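Local structure of imidazolonepropionase (Unidentified, 2Q09) at residues 111-120 with 150-161. The protein catalyses the hydrolytic opening of the imidazolone-5-propanoate ring to N-formimidoyl-L-glutamate, the third step of histidine degradation. Sequence-based numbering, arbitrary orientation.
Sequences TRAASEDQLF and DELKMLRVARRL
Helix 116-120 and helix 150-161 cross at -48° with their axes 9.4 Å apart; the CA atoms of R112, E116 and F120 lie nearest those of D150, K153 and V157, R112 being on the preceding helix 104-113. K153 leaves its helix with CG anti to the backbone N, runs past E116 CB, and bends at chi3 to drive its ammonium into the break between helices 104-113 and 116-133. There NZ donates to A114 O at 2.9 Å, almost in line with that carbonyl, and to T111 O on an in-plane lone pair, while D150 OD1 salt-bridges it from 2.8 Å. D150 OD2 is held by T147. With an alanine here in place of K153, the carbonyls of T111 and A114 would probably lose this donor, and D150 OD1 its cationic mate. Near the break T111 CG2 meets SE of selenomethionine M154, and S115 and Q118 close a capping box. Further along, the E116 side chain sits as a knob among K153, R156, V157 and R160; its OE1 takes R156 NE at 2.9 Å, a nearly straight bond (165°) at the guanidinium edge, and its OE2 forms a longer salt bridge with R160 NH1 at 3.6 Å. Beside it V157 CG2 packs on L119 CB. R160 salt-bridges D117, NH1 donating to OD1 at 2.8 Å and NH2 only weakly. One face of its guanidinium lies on F120, planes 18° apart, in an off-centre cation-pi stack, and L161 CD2 touches F120 CE1 at 3.6 Å. In this TIM-barrel hydrolase the contact thus joins helix 148-164 to helices 104-113 and 116-133, largely through charged side chains: K153 gathers carbonyls at the break, R156 holds E116, and R160 spans D117 and E116.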
ATOM      1  N   THR A 111       9.187 -13.146 -14.182  1.00 21.54           N
ATOM      2  CA  THR A 111       8.536 -11.886 -14.529  1.00 21.49           C
ATOM      3  C   THR A 111       9.138 -11.256 -15.790  1.00 22.30           C
ATOM      4  O   THR A 111       8.414 -10.691 -16.605  1.00 22.17           O
ATOM      5  CB  THR A 111       8.585 -10.891 -13.346  1.00 22.39           C
ATOM      6  OG1 THR A 111       7.935 -11.481 -12.211  1.00 21.51           O
ATOM      7  CG2 THR A 111       7.861  -9.591 -13.691  1.00 21.48           C
ATOM      8  N   ARG A 112      10.452 -11.365 -15.964  1.00 23.24           N
ATOM      9  CA  ARG A 112      11.087 -10.827 -17.172  1.00 22.91           C
ATOM     10  C   ARG A 112      10.555 -11.595 -18.378  1.00 24.36           C
ATOM     11  O   ARG A 112      10.262 -11.024 -19.429  1.00 22.95           O
ATOM     12  CB  ARG A 112      12.596 -11.029 -17.140  1.00 22.24           C
ATOM     13  CG  ARG A 112      13.366 -10.165 -16.179  1.00 20.39           C
ATOM     14  CD  ARG A 112      14.828 -10.578 -16.235  1.00 21.04           C
ATOM     15  NE  ARG A 112      15.702  -9.629 -15.560  1.00 22.44           N
ATOM     16  CZ  ARG A 112      17.024  -9.737 -15.534  1.00 21.95           C
ATOM     17  NH1 ARG A 112      17.603 -10.767 -16.143  1.00 23.05           N
ATOM     18  NH2 ARG A 112      17.764  -8.807 -14.942  1.00 21.54           N
ATOM     19  N   ALA A 113      10.450 -12.908 -18.213  1.00 24.37           N
ATOM     20  CA  ALA A 113       9.978 -13.781 -19.273  1.00 25.54           C
ATOM     21  C   ALA A 113       8.494 -13.621 -19.583  1.00 25.89           C
ATOM     22  O   ALA A 113       8.063 -13.872 -20.714  1.00 24.18           O
ATOM     23  CB  ALA A 113      10.288 -15.244 -18.919  1.00 27.11           C
ATOM     24  N   ALA A 114       7.715 -13.208 -18.590  1.00 23.66           N
ATOM     25  CA  ALA A 114       6.288 -13.032 -18.810  1.00 23.28           C
ATOM     26  C   ALA A 114       6.060 -11.815 -19.691  1.00 23.97           C
ATOM     27  O   ALA A 114       6.773 -10.820 -19.579  1.00 26.00           O
ATOM     28  CB  ALA A 114       5.560 -12.852 -17.472  1.00 23.50           C
ATOM     29  N   SER A 115       5.057 -11.884 -20.556  1.00 23.17           N
ATOM     30  CA  SER A 115       4.738 -10.759 -21.421  1.00 23.28           C
ATOM     31  C   SER A 115       3.919  -9.760 -20.614  1.00 24.03           C
ATOM     32  O   SER A 115       3.336 -10.114 -19.585  1.00 22.08           O
ATOM     33  CB  SER A 115       3.907 -11.211 -22.621  1.00 24.49           C
ATOM     34  OG  SER A 115       2.582 -11.540 -22.231  1.00 23.45           O
ATOM     35  N   GLU A 116       3.869  -8.519 -21.089  1.00 23.31           N
ATOM     36  CA  GLU A 116       3.095  -7.482 -20.421  1.00 23.91           C
ATOM     37  C   GLU A 116       1.635  -7.930 -20.308  1.00 24.18           C
ATOM     38  O   GLU A 116       1.005  -7.762 -19.265  1.00 21.96           O
ATOM     39  CB  GLU A 116       3.171  -6.166 -21.200  1.00 24.35           C
ATOM     40  CG  GLU A 116       2.576  -4.998 -20.444  1.00 26.86           C
ATOM     41  CD  GLU A 116       2.659  -3.694 -21.210  1.00 27.84           C
ATOM     42  OE1 GLU A 116       3.777  -3.311 -21.617  1.00 28.53           O
ATOM     43  OE2 GLU A 116       1.601  -3.057 -21.404  1.00 28.30           O
ATOM     44  N   ASP A 117       1.105  -8.511 -21.385  1.00 22.51           N
ATOM     45  CA  ASP A 117      -0.281  -8.978 -21.382  1.00 23.51           C
ATOM     46  C   ASP A 117      -0.487 -10.106 -20.374  1.00 23.21           C
ATOM     47  O   ASP A 117      -1.551 -10.201 -19.760  1.00 24.00           O
ATOM     48  CB  ASP A 117      -0.713  -9.483 -22.769  1.00 24.73           C
ATOM     49  CG  ASP A 117      -0.845  -8.371 -23.785  1.00 29.04           C
ATOM     50  OD1 ASP A 117      -1.002  -7.201 -23.384  1.00 29.33           O
ATOM     51  OD2 ASP A 117      -0.805  -8.672 -24.998  1.00 29.06           O
ATOM     52  N   GLN A 118       0.516 -10.967 -20.216  1.00 22.11           N
ATOM     53  CA  GLN A 118       0.425 -12.083 -19.273  1.00 23.30           C
ATOM     54  C   GLN A 118       0.427 -11.591 -17.818  1.00 22.65           C
ATOM     55  O   GLN A 118      -0.306 -12.112 -16.983  1.00 22.14           O
ATOM     56  CB  GLN A 118       1.584 -13.067 -19.471  1.00 25.65           C
ATOM     57  CG  GLN A 118       1.479 -13.929 -20.728  1.00 32.07           C
ATOM     58  CD  GLN A 118       2.674 -14.851 -20.921  1.00 34.81           C
ATOM     59  OE1 GLN A 118       3.819 -14.406 -20.923  1.00 35.09           O
ATOM     60  NE2 GLN A 118       2.408 -16.143 -21.094  1.00 36.53           N
ATOM     61  N   LEU A 119       1.268 -10.607 -17.510  1.00 21.65           N
ATOM     62  CA  LEU A 119       1.330 -10.067 -16.150  1.00 21.78           C
ATOM     63  C   LEU A 119       0.003  -9.418 -15.774  1.00 22.33           C
ATOM     64  O   LEU A 119      -0.448  -9.518 -14.635  1.00 24.30           O
ATOM     65  CB  LEU A 119       2.461  -9.047 -16.031  1.00 21.11           C
ATOM     66  CG  LEU A 119       3.884  -9.612 -16.098  1.00 21.03           C
ATOM     67  CD1 LEU A 119       4.880  -8.466 -16.098  1.00 19.62           C
ATOM     68  CD2 LEU A 119       4.129 -10.549 -14.922  1.00 20.90           C
ATOM     69  N   PHE A 120      -0.621  -8.762 -16.746  1.00 22.43           N
ATOM     70  CA  PHE A 120      -1.906  -8.103 -16.549  1.00 22.39           C
ATOM     71  C   PHE A 120      -2.970  -9.138 -16.193  1.00 23.41           C
ATOM     72  O   PHE A 120      -3.725  -8.967 -15.234  1.00 23.01           O
ATOM     73  CB  PHE A 120      -2.311  -7.366 -17.829  1.00 22.97           C
ATOM     74  CG  PHE A 120      -3.681  -6.758 -17.780  1.00 22.06           C
ATOM     75  CD1 PHE A 120      -3.918  -5.587 -17.066  1.00 24.49           C
ATOM     76  CD2 PHE A 120      -4.748  -7.372 -18.431  1.00 24.49           C
ATOM     77  CE1 PHE A 120      -5.197  -5.032 -17.007  1.00 24.74           C
ATOM     78  CE2 PHE A 120      -6.027  -6.827 -18.380  1.00 23.51           C
ATOM     79  CZ  PHE A 120      -6.253  -5.653 -17.662  1.00 25.19           C
ATOM     80  N   ASP A 150      11.917  -4.119 -18.484  1.00 23.26           N
ATOM     81  CA  ASP A 150      11.051  -4.919 -17.626  1.00 24.80           C
ATOM     82  C   ASP A 150      10.469  -4.129 -16.454  1.00 24.38           C
ATOM     83  O   ASP A 150       9.325  -4.353 -16.067  1.00 25.91           O
ATOM     84  CB  ASP A 150      11.801  -6.161 -17.158  1.00 23.13           C
ATOM     85  CG  ASP A 150      12.122  -7.106 -18.315  1.00 24.08           C
ATOM     86  OD1 ASP A 150      11.172  -7.636 -18.929  1.00 21.09           O
ATOM     87  OD2 ASP A 150      13.315  -7.308 -18.622  1.00 24.55           O
ATOM     88  N   GLU A 151      11.234  -3.197 -15.894  1.00 24.52           N
ATOM     89  CA  GLU A 151      10.713  -2.374 -14.803  1.00 24.23           C
ATOM     90  C   GLU A 151       9.538  -1.518 -15.308  1.00 24.32           C
ATOM     91  O   GLU A 151       8.496  -1.436 -14.662  1.00 23.82           O
ATOM     92  CB  GLU A 151      11.813  -1.471 -14.225  1.00 25.11           C
ATOM     93  CG  GLU A 151      12.840  -2.211 -13.371  1.00 25.23           C
ATOM     94  CD  GLU A 151      12.220  -2.884 -12.151  1.00 27.81           C
ATOM     95  OE1 GLU A 151      11.470  -2.209 -11.413  1.00 27.08           O
ATOM     96  OE2 GLU A 151      12.485  -4.084 -11.921  1.00 27.08           O
ATOM     97  N   LEU A 152       9.705  -0.881 -16.463  1.00 22.81           N
ATOM     98  CA  LEU A 152       8.632  -0.054 -17.021  1.00 22.95           C
ATOM     99  C   LEU A 152       7.453  -0.911 -17.473  1.00 22.61           C
ATOM    100  O   LEU A 152       6.307  -0.460 -17.457  1.00 21.66           O
ATOM    101  CB  LEU A 152       9.149   0.783 -18.196  1.00 24.04           C
ATOM    102  CG  LEU A 152       9.750   2.150 -17.845  1.00 27.41           C
ATOM    103  CD1 LEU A 152      10.883   1.998 -16.850  1.00 27.22           C
ATOM    104  CD2 LEU A 152      10.230   2.831 -19.122  1.00 28.37           C
ATOM    105  N   LYS A 153       7.737  -2.148 -17.876  1.00 22.00           N
ATOM    106  CA  LYS A 153       6.688  -3.067 -18.301  1.00 23.69           C
ATOM    107  C   LYS A 153       5.730  -3.265 -17.125  1.00 21.59           C
ATOM    108  O   LYS A 153       4.519  -3.281 -17.287  1.00 21.47           O
ATOM    109  CB  LYS A 153       7.311  -4.411 -18.706  1.00 25.35           C
ATOM    110  CG  LYS A 153       6.317  -5.525 -18.949  1.00 26.02           C
ATOM    111  CD  LYS A 153       7.001  -6.783 -19.508  1.00 27.67           C
ATOM    112  CE  LYS A 153       7.957  -7.409 -18.516  1.00 26.00           C
ATOM    113  NZ  LYS A 153       8.578  -8.653 -19.062  1.00 26.46           N
HETATM  114  N   MSE A 154       6.290  -3.429 -15.936  1.00 21.93           N
HETATM  115  CA  MSE A 154       5.479  -3.621 -14.744  1.00 20.96           C
HETATM  116  C   MSE A 154       4.654  -2.376 -14.442  1.00 19.93           C
HETATM  117  O   MSE A 154       3.472  -2.470 -14.109  1.00 18.54           O
HETATM  118  CB  MSE A 154       6.372  -3.979 -13.558  1.00 22.49           C
HETATM  119  CG  MSE A 154       7.034  -5.349 -13.743  1.00 23.92           C
HETATM  120 SE   MSE A 154       8.198  -5.816 -12.305  1.00 27.64          SE
HETATM  121  CE  MSE A 154       9.535  -4.499 -12.540  1.00 33.78           C
ATOM    122  N   LEU A 155       5.275  -1.211 -14.569  1.00 19.49           N
ATOM    123  CA  LEU A 155       4.560   0.036 -14.317  1.00 20.59           C
ATOM    124  C   LEU A 155       3.421   0.205 -15.313  1.00 20.27           C
ATOM    125  O   LEU A 155       2.362   0.724 -14.964  1.00 19.99           O
ATOM    126  CB  LEU A 155       5.516   1.231 -14.396  1.00 20.40           C
ATOM    127  CG  LEU A 155       6.709   1.199 -13.435  1.00 22.39           C
ATOM    128  CD1 LEU A 155       7.544   2.456 -13.634  1.00 23.59           C
ATOM    129  CD2 LEU A 155       6.218   1.115 -11.983  1.00 23.18           C
ATOM    130  N   ARG A 156       3.634  -0.226 -16.555  1.00 21.48           N
ATOM    131  CA  ARG A 156       2.578  -0.118 -17.554  1.00 22.72           C
ATOM    132  C   ARG A 156       1.420  -1.044 -17.200  1.00 21.02           C
ATOM    133  O   ARG A 156       0.265  -0.691 -17.388  1.00 19.85           O
ATOM    134  CB  ARG A 156       3.111  -0.446 -18.954  1.00 24.71           C
ATOM    135  CG  ARG A 156       3.936   0.690 -19.565  1.00 29.47           C
ATOM    136  CD  ARG A 156       4.097   0.517 -21.075  1.00 33.23           C
ATOM    137  NE  ARG A 156       4.950  -0.617 -21.413  1.00 35.52           N
ATOM    138  CZ  ARG A 156       6.275  -0.578 -21.432  1.00 36.72           C
ATOM    139  NH1 ARG A 156       6.919   0.541 -21.139  1.00 36.45           N
ATOM    140  NH2 ARG A 156       6.954  -1.668 -21.743  1.00 36.81           N
ATOM    141  N   VAL A 157       1.728  -2.241 -16.708  1.00 20.23           N
ATOM    142  CA  VAL A 157       0.673  -3.172 -16.327  1.00 20.86           C
ATOM    143  C   VAL A 157      -0.128  -2.550 -15.179  1.00 20.42           C
ATOM    144  O   VAL A 157      -1.352  -2.676 -15.129  1.00 20.63           O
ATOM    145  CB  VAL A 157       1.245  -4.531 -15.855  1.00 21.43           C
ATOM    146  CG1 VAL A 157       0.135  -5.377 -15.215  1.00 21.57           C
ATOM    147  CG2 VAL A 157       1.842  -5.287 -17.037  1.00 22.54           C
ATOM    148  N   ALA A 158       0.570  -1.888 -14.261  1.00 20.46           N
ATOM    149  CA  ALA A 158      -0.095  -1.249 -13.129  1.00 21.62           C
ATOM    150  C   ALA A 158      -1.089  -0.194 -13.636  1.00 21.96           C
ATOM    151  O   ALA A 158      -2.241  -0.163 -13.205  1.00 22.45           O
ATOM    152  CB  ALA A 158       0.936  -0.620 -12.201  1.00 20.60           C
ATOM    153  N   ARG A 159      -0.645   0.661 -14.553  1.00 22.06           N
ATOM    154  CA  ARG A 159      -1.529   1.677 -15.123  1.00 23.54           C
ATOM    155  C   ARG A 159      -2.714   0.993 -15.801  1.00 23.71           C
ATOM    156  O   ARG A 159      -3.839   1.477 -15.708  1.00 24.38           O
ATOM    157  CB  ARG A 159      -0.799   2.529 -16.170  1.00 23.57           C
ATOM    158  CG  ARG A 159       0.282   3.453 -15.630  1.00 22.61           C
ATOM    159  CD  ARG A 159      -0.256   4.517 -14.662  1.00 25.27           C
ATOM    160  NE  ARG A 159       0.797   5.477 -14.330  1.00 25.63           N
ATOM    161  CZ  ARG A 159       0.864   6.177 -13.200  1.00 26.42           C
ATOM    162  NH1 ARG A 159      -0.065   6.039 -12.262  1.00 26.01           N
ATOM    163  NH2 ARG A 159       1.878   7.013 -13.004  1.00 24.74           N
ATOM    164  N   ARG A 160      -2.456  -0.110 -16.503  1.00 23.55           N
ATOM    165  CA  ARG A 160      -3.524  -0.849 -17.189  1.00 25.12           C
ATOM    166  C   ARG A 160      -4.583  -1.340 -16.212  1.00 24.35           C
ATOM    167  O   ARG A 160      -5.781  -1.308 -16.499  1.00 24.28           O
ATOM    168  CB  ARG A 160      -2.962  -2.060 -17.943  1.00 26.17           C
ATOM    169  CG  ARG A 160      -2.734  -1.819 -19.412  1.00 31.75           C
ATOM    170  CD  ARG A 160      -2.012  -2.998 -20.069  1.00 33.16           C
ATOM    171  NE  ARG A 160      -2.900  -4.072 -20.500  1.00 35.57           N
ATOM    172  CZ  ARG A 160      -2.463  -5.179 -21.101  1.00 35.29           C
ATOM    173  NH1 ARG A 160      -1.164  -5.350 -21.330  1.00 35.13           N
ATOM    174  NH2 ARG A 160      -3.323  -6.111 -21.484  1.00 34.79           N
ATOM    175  N   LEU A 161      -4.139  -1.815 -15.051  1.00 23.15           N
ATOM    176  CA  LEU A 161      -5.065  -2.311 -14.042  1.00 23.69           C
ATOM    177  C   LEU A 161      -5.961  -1.183 -13.549  1.00 23.45           C
ATOM    178  O   LEU A 161      -7.165  -1.375 -13.369  1.00 24.83           O
ATOM    179  CB  LEU A 161      -4.290  -2.927 -12.874  1.00 22.48           C
ATOM    180  CG  LEU A 161      -3.511  -4.196 -13.248  1.00 21.69           C
ATOM    181  CD1 LEU A 161      -2.512  -4.545 -12.155  1.00 21.72           C
ATOM    182  CD2 LEU A 161      -4.502  -5.340 -13.469  1.00 20.48           C
TER